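Local structure of metazoan TIR-STING fusion (6WT6) at residues 235-240 with 261-266; 206-211 with 272-277; 215-220 with 326-331. The protein joins a TIR domain to a STING ligand-binding domain in one chain, two modules known from innate immune signalling proteins. All blocks are in the same frame, centred on the assembly; numbering follows the deposited sequence.

Overall arrangement
All three contacts lie in the STING ligand-binding domain and serve one mixed sheet, whose strands run across it in the order 238-243, 260-266, 272-279, 212-221, 327-332. Contact 1 pairs the first two strands, contact 3 the last two, and contact 2 sets the loop before strand 212-221 against the start of the middle strand, 272-279. The centres of contacts 1 and 2 are about 10 Å apart, of 2 and 3 about 15 Å, of 1 and 3 about 16 Å. Along the chain contact 1 is nested within the segments closed by contacts 2 and 3, which interleave, weaving distant sequence into a sheet with helix 341-356 on one face and, at contact 3, helices 176-204 and 299-319 on the other.

Contact 1 of 3, residues 235-240 with 261-266; sequences SLIKHR and TIYSVT
The ring of Y263 turns its edge to the face of H239, an edge-to-face aromatic pair whose planes meet at 59°. CE1 of Y263 stands over the middle of the imidazole, 3.4 Å from H239 CE1, and the two side chains run alongside each other in the same direction. The phenol of Y263 is held by a hydrogen bond with S229 OG. From a second direction T261 CG2 reaches H239 CD2 at 3.4 Å. The methyl points there because it lies anti to the threonine nitrogen, leaving OG1 beside that nitrogen. Below this group the backbones are tightly joined as antiparallel strands. K238 and S264 form a hydrogen-bonded pair, with S264 N giving a bond of 2.9 Å to K238 O in the carbonyl plane and K238 N returning a longer one to S264 O. Two residues on, R240 N bonds to I262 O at 2.8 Å, and between these rungs H239 and Y263 make the non-hydrogen-bonded pair. I237 CG2 packs on Y263 CB at 3.9 Å. S264 is buried under R240, which, bent at chi2 (-62°), brings its guanidinium back over K238 CB and lays NE 3.2 Å from S264 CB, at the edge of the group.

The outer side is looser: K238 and H239, and L236 in the loop before the strand, are exposed, and K238 sends its amine away from the partner strand. Strand 238-243 is one of the two edge strands of the sheet within this chain; strand 260-266 pairs on its far side with strand 272-279, while I237 and V265 rest on helix 341-356.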
loop_
_atom_site.group_PDB
_atom_site.type_symbol
_atom_site.label_atom_id
_atom_site.label_comp_id
_atom_site.label_asym_id
_atom_site.label_seq_id
_atom_site.Cartn_x
_atom_site.Cartn_y
_atom_site.Cartn_z
ATOM N N SER A 235 8.002 19.984 27.190
ATOM C CA SER A 235 9.255 20.681 27.439
ATOM C C SER A 235 10.200 19.879 28.325
ATOM O O SER A 235 11.384 20.228 28.411
ATOM C CB SER A 235 8.968 22.038 28.070
ATOM O OG SER A 235 8.384 21.881 29.356
ATOM N N LEU A 236 9.715 18.816 28.971
ATOM C CA LEU A 236 10.562 17.947 29.778
ATOM C C LEU A 236 11.297 16.899 28.949
ATOM O O LEU A 236 12.093 16.135 29.509
ATOM C CB LEU A 236 9.720 17.265 30.859
ATOM C CG LEU A 236 9.061 18.240 31.839
ATOM C CD1 LEU A 236 8.106 17.525 32.792
ATOM C CD2 LEU A 236 10.128 19.005 32.606
ATOM N N ILE A 237 11.056 16.843 27.643
ATOM C CA ILE A 237 11.800 15.983 26.728
ATOM C C ILE A 237 12.870 16.841 26.064
ATOM O O ILE A 237 12.550 17.817 25.374
ATOM C CB ILE A 237 10.875 15.344 25.682
ATOM C CG1 ILE A 237 9.701 14.634 26.364
ATOM C CG2 ILE A 237 11.654 14.386 24.794
ATOM C CD1 ILE A 237 8.607 14.198 25.402
ATOM N N LYS A 238 14.140 16.490 26.271
ATOM C CA LYS A 238 15.260 17.348 25.906
ATOM C C LYS A 238 16.082 16.733 24.783
ATOM O O LYS A 238 16.462 15.559 24.853
ATOM C CB LYS A 238 16.161 17.612 27.116
ATOM C CG LYS A 238 15.469 18.296 28.282
ATOM C CD LYS A 238 16.481 18.687 29.347
ATOM C CE LYS A 238 15.811 19.280 30.581
ATOM N NZ LYS A 238 16.818 19.790 31.559
ATOM N N HIS A 239 16.371 17.536 23.760
ATOM C CA HIS A 239 17.310 17.133 22.723
ATOM C C HIS A 239 18.691 16.905 23.326
ATOM O O HIS A 239 19.193 17.739 24.084
ATOM C CB HIS A 239 17.382 18.205 21.634
ATOM C CG HIS A 239 16.500 17.941 20.455
ATOM N ND1 HIS A 239 15.199 18.389 20.378
ATOM C CD2 HIS A 239 16.740 17.282 19.295
ATOM C CE1 HIS A 239 14.673 18.013 19.225
ATOM N NE2 HIS A 239 15.587 17.337 18.550
ATOM N N ARG A 240 19.312 15.769 22.984
ATOM C CA ARG A 240 20.612 15.403 23.537
ATOM C C ARG A 240 21.625 15.052 22.454
ATOM O O ARG A 240 22.626 14.388 22.742
ATOM C CB ARG A 240 20.482 14.230 24.511
ATOM C CG ARG A 240 19.655 14.521 25.749
ATOM C CD ARG A 240 20.253 15.636 26.599
ATOM N NE ARG A 240 19.559 15.761 27.880
ATOM C CZ ARG A 240 19.829 16.682 28.800
ATOM N NH1 ARG A 240 20.781 17.580 28.592
ATOM N NH2 ARG A 240 19.141 16.708 29.932
ATOM N N THR A 261 17.890 10.976 16.224
ATOM C CA THR A 261 17.997 11.931 17.319
ATOM C C THR A 261 17.912 11.247 18.682
ATOM O O THR A 261 17.165 10.282 18.867
ATOM C CB THR A 261 16.901 12.988 17.192
ATOM O OG1 THR A 261 16.955 13.557 15.879
ATOM C CG2 THR A 261 17.104 14.095 18.207
ATOM N N ILE A 262 18.684 11.764 19.638
ATOM C CA ILE A 262 18.698 11.270 21.009
ATOM C C ILE A 262 17.977 12.274 21.896
ATOM O O ILE A 262 18.236 13.482 21.823
ATOM C CB ILE A 262 20.131 11.034 21.512
ATOM C CG1 ILE A 262 20.901 10.155 20.521
ATOM C CG2 ILE A 262 20.101 10.385 22.887
ATOM C CD1 ILE A 262 20.278 8.797 20.314
ATOM N N TYR A 263 17.078 11.776 22.732
ATOM C CA TYR A 263 16.363 12.603 23.686
ATOM C C TYR A 263 16.606 12.087 25.096
ATOM O O TYR A 263 17.076 10.962 25.299
ATOM C CB TYR A 263 14.857 12.630 23.399
ATOM C CG TYR A 263 14.489 13.180 22.042
ATOM C CD1 TYR A 263 14.261 14.536 21.860
ATOM C CD2 TYR A 263 14.361 12.341 20.941
ATOM C CE1 TYR A 263 13.919 15.046 20.626
ATOM C CE2 TYR A 263 14.018 12.843 19.699
ATOM C CZ TYR A 263 13.796 14.197 19.550
ATOM O OH TYR A 263 13.457 14.710 18.322
ATOM N N SER A 264 16.281 12.933 26.067
ATOM C CA SER A 264 16.322 12.581 27.476
ATOM C C SER A 264 14.942 12.772 28.088
ATOM O O SER A 264 14.149 13.605 27.635
ATOM C CB SER A 264 17.345 13.433 28.235
ATOM O OG SER A 264 17.623 12.885 29.509
ATOM N N VAL A 265 14.666 12.003 29.135
ATOM C CA VAL A 265 13.382 12.066 29.820
ATOM C C VAL A 265 13.608 11.701 31.283
ATOM O O VAL A 265 14.405 10.811 31.598
ATOM C CB VAL A 265 12.347 11.150 29.128
ATOM C CG1 VAL A 265 12.842 9.715 29.066
ATOM C CG2 VAL A 265 11.029 11.216 29.823
ATOM N N THR A 266 12.925 12.410 32.180
ATOM C CA THR A 266 13.127 12.285 33.620
ATOM C C THR A 266 11.955 11.542 34.246
ATOM O O THR A 266 10.794 11.888 34.002
ATOM C CB THR A 266 13.275 13.664 34.268
ATOM O OG1 THR A 266 14.344 14.384 33.638
ATOM C CG2 THR A 266 13.579 13.527 35.742
#

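Contact 2 of 3, residues 206-211 with 272-277; sequences NNAEGR and DYFFAG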
loop_
_atom_site.group_PDB
_atom_site.type_symbol
_atom_site.label_atom_id
_atom_site.label_comp_id
_atom_site.label_asym_id
_atom_site.label_seq_id
_atom_site.Cartn_x
_atom_site.Cartn_y
_atom_site.Cartn_z
ATOM N N ASN A 206 28.703 8.324 26.756
ATOM C CA ASN A 206 27.891 9.398 27.314
ATOM C C ASN A 206 27.376 9.077 28.710
ATOM O O ASN A 206 26.537 9.820 29.234
ATOM C CB ASN A 206 26.718 9.726 26.384
ATOM C CG ASN A 206 27.133 10.589 25.206
ATOM O OD1 ASN A 206 26.865 11.790 25.180
ATOM N ND2 ASN A 206 27.793 9.981 24.227
ATOM N N ASN A 207 27.858 7.995 29.324
ATOM C CA ASN A 207 27.480 7.619 30.690
ATOM C C ASN A 207 25.978 7.387 30.811
ATOM O O ASN A 207 25.358 7.723 31.822
ATOM C CB ASN A 207 27.949 8.662 31.706
ATOM C CG ASN A 207 29.390 8.464 32.119
ATOM O OD1 ASN A 207 29.836 7.337 32.341
ATOM N ND2 ASN A 207 30.130 9.561 32.224
ATOM N N ALA A 208 25.384 6.811 29.769
ATOM C CA ALA A 208 23.980 6.432 29.790
ATOM C C ALA A 208 23.790 4.957 30.111
ATOM O O ALA A 208 22.704 4.414 29.880
ATOM C CB ALA A 208 23.315 6.772 28.456
ATOM N N GLU A 209 24.826 4.300 30.628
ATOM C CA GLU A 209 24.744 2.877 30.927
ATOM C C GLU A 209 23.668 2.612 31.972
ATOM O O GLU A 209 23.640 3.248 33.029
ATOM C CB GLU A 209 26.099 2.365 31.417
ATOM C CG GLU A 209 27.209 2.442 30.379
ATOM C CD GLU A 209 27.051 1.410 29.274
ATOM O OE1 GLU A 209 26.301 0.433 29.476
ATOM O OE2 GLU A 209 27.678 1.576 28.205
ATOM N N GLY A 210 22.782 1.664 31.669
ATOM C CA GLY A 210 21.662 1.355 32.530
ATOM C C GLY A 210 20.504 2.324 32.444
ATOM O O GLY A 210 19.443 2.047 33.017
ATOM N N ARG A 211 20.669 3.448 31.745
ATOM C CA ARG A 211 19.626 4.456 31.608
ATOM C C ARG A 211 19.239 4.677 30.151
ATOM O O ARG A 211 18.726 5.746 29.804
ATOM C CB ARG A 211 20.075 5.771 32.248
ATOM C CG ARG A 211 20.393 5.666 33.733
ATOM C CD ARG A 211 19.135 5.424 34.559
ATOM N NE ARG A 211 19.425 5.254 35.982
ATOM C CZ ARG A 211 19.480 4.078 36.601
ATOM N NH1 ARG A 211 19.258 2.957 35.926
ATOM N NH2 ARG A 211 19.750 4.020 37.898
ATOM N N ASP A 272 17.490 10.573 34.759
ATOM C CA ASP A 272 17.358 10.819 33.329
ATOM C C ASP A 272 17.500 9.510 32.571
ATOM O O ASP A 272 18.415 8.720 32.841
ATOM C CB ASP A 272 18.405 11.824 32.839
ATOM C CG ASP A 272 18.206 13.206 33.429
ATOM O OD1 ASP A 272 17.117 13.458 33.973
ATOM O OD2 ASP A 272 19.160 14.018 33.395
ATOM N N TYR A 273 16.593 9.285 31.623
ATOM C CA TYR A 273 16.635 8.133 30.738
ATOM C C TYR A 273 16.759 8.625 29.306
ATOM O O TYR A 273 16.060 9.563 28.906
ATOM C CB TYR A 273 15.387 7.266 30.913
ATOM C CG TYR A 273 15.449 6.373 32.129
ATOM C CD1 TYR A 273 15.090 6.849 33.385
ATOM C CD2 TYR A 273 15.889 5.059 32.028
ATOM C CE1 TYR A 273 15.153 6.034 34.506
ATOM C CE2 TYR A 273 15.958 4.237 33.140
ATOM C CZ TYR A 273 15.587 4.730 34.377
ATOM O OH TYR A 273 15.653 3.915 35.486
ATOM N N PHE A 274 17.652 7.998 28.547
ATOM C CA PHE A 274 17.967 8.409 27.190
ATOM C C PHE A 274 17.386 7.424 26.182
ATOM O O PHE A 274 17.282 6.222 26.444
ATOM C CB PHE A 274 19.483 8.514 26.986
ATOM C CG PHE A 274 20.135 9.613 27.780
ATOM C CD1 PHE A 274 20.509 9.405 29.097
ATOM C CD2 PHE A 274 20.396 10.847 27.201
ATOM C CE1 PHE A 274 21.119 10.408 29.832
ATOM C CE2 PHE A 274 21.010 11.857 27.931
ATOM C CZ PHE A 274 21.369 11.635 29.249
ATOM N N PHE A 275 17.013 7.945 25.017
ATOM C CA PHE A 275 16.472 7.083 23.980
ATOM C C PHE A 275 16.659 7.739 22.621
ATOM O O PHE A 275 16.602 8.966 22.494
ATOM C CB PHE A 275 14.986 6.782 24.224
ATOM C CG PHE A 275 14.093 7.998 24.182
ATOM C CD1 PHE A 275 13.968 8.833 25.287
ATOM C CD2 PHE A 275 13.361 8.295 23.042
ATOM C CE1 PHE A 275 13.138 9.944 25.247
ATOM C CE2 PHE A 275 12.528 9.404 22.999
ATOM C CZ PHE A 275 12.416 10.228 24.103
ATOM N N ALA A 276 16.902 6.903 21.614
ATOM C CA ALA A 276 16.750 7.331 20.233
ATOM C C ALA A 276 15.291 7.169 19.842
ATOM O O ALA A 276 14.702 6.104 20.045
ATOM C CB ALA A 276 17.648 6.518 19.305
ATOM N N GLY A 277 14.699 8.219 19.300
ATOM C CA GLY A 277 13.276 8.194 19.016
ATOM C C GLY A 277 12.905 9.097 17.861
ATOM O O GLY A 277 13.561 10.111 17.596
#
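R211 meets strand 272-277 with both its backbone and its side chain. Its carbonyl oxygen accepts F274 N at 2.8 Å in a nearly straight bond, 170° at the hydrogen and pointing almost down the C=O axis. The same oxygen lies 3.3 Å from Y273 CA in a CA-H...O contact, so two neighbouring residues of the strand converge on one acceptor. The side chain then crosses the tyrosine: R211 CD sits over one face of the Y273 ring, 3.8 Å from its centroid and displaced toward the rim, a CH-pi contact. A bend at chi2 (-69°) folds the arginine onto this face and leaves the guanidinium at 30° to the ring, with Y273 OH above it. At its root R211 CB lies 3.4 Å from D272 O. Separately, A208 CB touches F274 CD1 at 3.9 Å.

The next shell fixes these groups. R211 NH1 bonds to G210 O at 3.1 Å, approaching from above the carbonyl plane, and NE forms a salt bridge with E271, just before the strand. The arginine is therefore held both by its own loop and by the chain it packs on. D272 OD1 is hydrogen-bonded with T266 OG1. A type II beta turn from A208 to R211, closed by R211 N on A208 O at 2.9 Å and with G210 at its third position, shapes the loop leading from helix 176-204 into strand 212-221. That strand runs parallel to 272-279 in the mixed sheet of the STING ligand-binding domain, and the bond from F274 N to R211 O joins their near ends.

Contact 3 of 3, residues 215-220 with 326-331; sequences KLFLFF and KCKIVF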
loop_
_atom_site.group_PDB
_atom_site.type_symbol
_atom_site.label_atom_id
_atom_site.label_comp_id
_atom_site.label_asym_id
_atom_site.label_seq_id
_atom_site.Cartn_x
_atom_site.Cartn_y
_atom_site.Cartn_z
ATOM N N LYS A 215 17.275 0.019 21.616
ATOM C CA LYS A 215 16.350 0.040 20.495
ATOM C C LYS A 215 16.026 1.467 20.057
ATOM O O LYS A 215 16.201 2.438 20.797
ATOM C CB LYS A 215 15.056 -0.693 20.847
ATOM C CG LYS A 215 15.224 -2.179 21.155
ATOM C CD LYS A 215 13.867 -2.843 21.346
ATOM C CE LYS A 215 14.002 -4.321 21.674
ATOM N NZ LYS A 215 14.742 -4.554 22.951
ATOM N N LEU A 216 15.552 1.573 18.818
ATOM C CA LEU A 216 15.006 2.811 18.282
ATOM C C LEU A 216 13.505 2.821 18.541
ATOM O O LEU A 216 12.784 1.935 18.068
ATOM C CB LEU A 216 15.296 2.923 16.786
ATOM C CG LEU A 216 14.683 4.124 16.063
ATOM C CD1 LEU A 216 15.247 5.425 16.616
ATOM C CD2 LEU A 216 14.906 4.024 14.562
ATOM N N PHE A 217 13.036 3.805 19.300
ATOM C CA PHE A 217 11.624 3.900 19.647
ATOM C C PHE A 217 10.891 4.677 18.561
ATOM O O PHE A 217 11.240 5.825 18.266
ATOM C CB PHE A 217 11.448 4.546 21.020
ATOM C CG PHE A 217 11.851 3.651 22.155
ATOM C CD1 PHE A 217 10.895 2.974 22.895
ATOM C CD2 PHE A 217 13.188 3.455 22.460
ATOM C CE1 PHE A 217 11.262 2.137 23.928
ATOM C CE2 PHE A 217 13.564 2.616 23.495
ATOM C CZ PHE A 217 12.598 1.958 24.231
ATOM N N LEU A 218 9.894 4.041 17.955
ATOM C CA LEU A 218 9.134 4.605 16.848
ATOM C C LEU A 218 7.748 4.972 17.356
ATOM O O LEU A 218 7.011 4.107 17.843
ATOM C CB LEU A 218 9.042 3.613 15.689
ATOM C CG LEU A 218 10.361 3.129 15.090
ATOM C CD1 LEU A 218 10.107 1.935 14.193
ATOM C CD2 LEU A 218 11.049 4.257 14.321
ATOM N N PHE A 219 7.395 6.247 17.244
ATOM C CA PHE A 219 6.200 6.775 17.887
ATOM C C PHE A 219 5.031 6.778 16.913
ATOM O O PHE A 219 5.156 7.249 15.777
ATOM C CB PHE A 219 6.464 8.172 18.448
ATOM C CG PHE A 219 7.384 8.162 19.634
ATOM C CD1 PHE A 219 6.881 8.003 20.915
ATOM C CD2 PHE A 219 8.755 8.263 19.466
ATOM C CE1 PHE A 219 7.729 7.972 22.007
ATOM C CE2 PHE A 219 9.606 8.234 20.556
ATOM C CZ PHE A 219 9.093 8.086 21.827
ATOM N N PHE A 220 3.898 6.252 17.376
ATOM C CA PHE A 220 2.719 5.997 16.552
ATOM C C PHE A 220 1.521 6.598 17.278
ATOM O O PHE A 220 0.773 5.885 17.963
ATOM C CB PHE A 220 2.555 4.490 16.316
ATOM C CG PHE A 220 1.614 4.123 15.193
ATOM C CD1 PHE A 220 0.456 4.851 14.947
ATOM C CD2 PHE A 220 1.886 3.024 14.393
ATOM C CE1 PHE A 220 -0.401 4.496 13.918
ATOM C CE2 PHE A 220 1.035 2.662 13.367
ATOM C CZ PHE A 220 -0.110 3.400 13.126
ATOM N N LYS A 326 15.166 -4.714 17.226
ATOM C CA LYS A 326 16.002 -3.539 17.015
ATOM C C LYS A 326 15.232 -2.233 17.157
ATOM O O LYS A 326 15.852 -1.179 17.331
ATOM C CB LYS A 326 16.666 -3.589 15.631
ATOM C CG LYS A 326 17.654 -4.744 15.446
ATOM C CD LYS A 326 18.930 -4.541 16.262
ATOM C CE LYS A 326 19.847 -5.760 16.201
ATOM N NZ LYS A 326 20.175 -6.150 14.805
ATOM N N CYS A 327 13.906 -2.278 17.093
ATOM C CA CYS A 327 13.096 -1.091 17.290
ATOM C C CYS A 327 11.901 -1.444 18.160
ATOM O O CYS A 327 11.531 -2.612 18.304
ATOM C CB CYS A 327 12.645 -0.494 15.950
ATOM S SG CYS A 327 11.334 -1.402 15.126
ATOM N N LYS A 328 11.305 -0.415 18.759
ATOM C CA LYS A 328 10.102 -0.574 19.566
ATOM C C LYS A 328 9.072 0.443 19.101
ATOM O O LYS A 328 9.291 1.651 19.222
ATOM C CB LYS A 328 10.400 -0.400 21.056
ATOM C CG LYS A 328 9.181 -0.592 21.946
ATOM C CD LYS A 328 8.540 -1.947 21.699
ATOM C CE LYS A 328 7.395 -2.208 22.660
ATOM N NZ LYS A 328 6.337 -1.174 22.539
ATOM N N ILE A 329 7.962 -0.043 18.561
ATOM C CA ILE A 329 6.880 0.832 18.126
ATOM C C ILE A 329 6.060 1.231 19.349
ATOM O O ILE A 329 5.594 0.370 20.105
ATOM C CB ILE A 329 6.005 0.153 17.065
ATOM C CG1 ILE A 329 6.870 -0.365 15.911
ATOM C CG2 ILE A 329 4.968 1.130 16.540
ATOM C CD1 ILE A 329 6.070 -0.961 14.767
ATOM N N VAL A 330 5.895 2.536 19.552
ATOM C CA VAL A 330 5.184 3.081 20.706
ATOM C C VAL A 330 3.863 3.649 20.200
ATOM O O VAL A 330 3.804 4.788 19.719
ATOM C CB VAL A 330 6.005 4.154 21.432
ATOM C CG1 VAL A 330 5.237 4.697 22.647
ATOM C CG2 VAL A 330 7.374 3.610 21.841
ATOM N N PHE A 331 2.793 2.866 20.304
ATOM C CA PHE A 331 1.458 3.356 19.990
ATOM C C PHE A 331 0.849 3.992 21.237
ATOM O O PHE A 331 0.932 3.427 22.334
ATOM C CB PHE A 331 0.572 2.223 19.475
ATOM C CG PHE A 331 -0.805 2.669 19.064
ATOM C CD1 PHE A 331 -1.060 3.065 17.762
ATOM C CD2 PHE A 331 -1.846 2.691 19.983
ATOM C CE1 PHE A 331 -2.328 3.473 17.382
ATOM C CE2 PHE A 331 -3.113 3.098 19.610
ATOM C CZ PHE A 331 -3.354 3.489 18.310
#
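L218 O accepts a hydrogen bond from V330 N, 2.6 Å between the two atoms, the shortest of a ladder joining two parallel strands, and I329 CA adds a CA-H...O contact to the same oxygen. On the partner strand K328 O receives L218 N at 2.8 Å, so L218 is tied through both its N-H and its carbonyl, as expected of parallel pairing. The remaining rungs are L216 N to K326 O, K328 N to L216 O and F220 N to V330 O.

On one face F217 presents the edge of its ring to V330 CG2, with 3.7 Å from CD1 to that methyl, while K328 CB makes an off-centre CH-pi contact with the ring, 4.3 Å from its centroid. F219 runs alongside V330. The opposite face has L218 CD1 against C327 SG at 3.7 Å, and further on F220 and F331. CG anti to the backbone N in both (chi1 -164° and -177°) sets their CD1 atoms 3.7 Å apart, though the rings meet obliquely at 59°.

Helix 341-356 packs on the F217 and F219 face, helices 176-204 and 299-319 on that of L218 and I329, strand 272-279 flanks strand 212-221 on its other side, and F331 touches D75 of the second subunit.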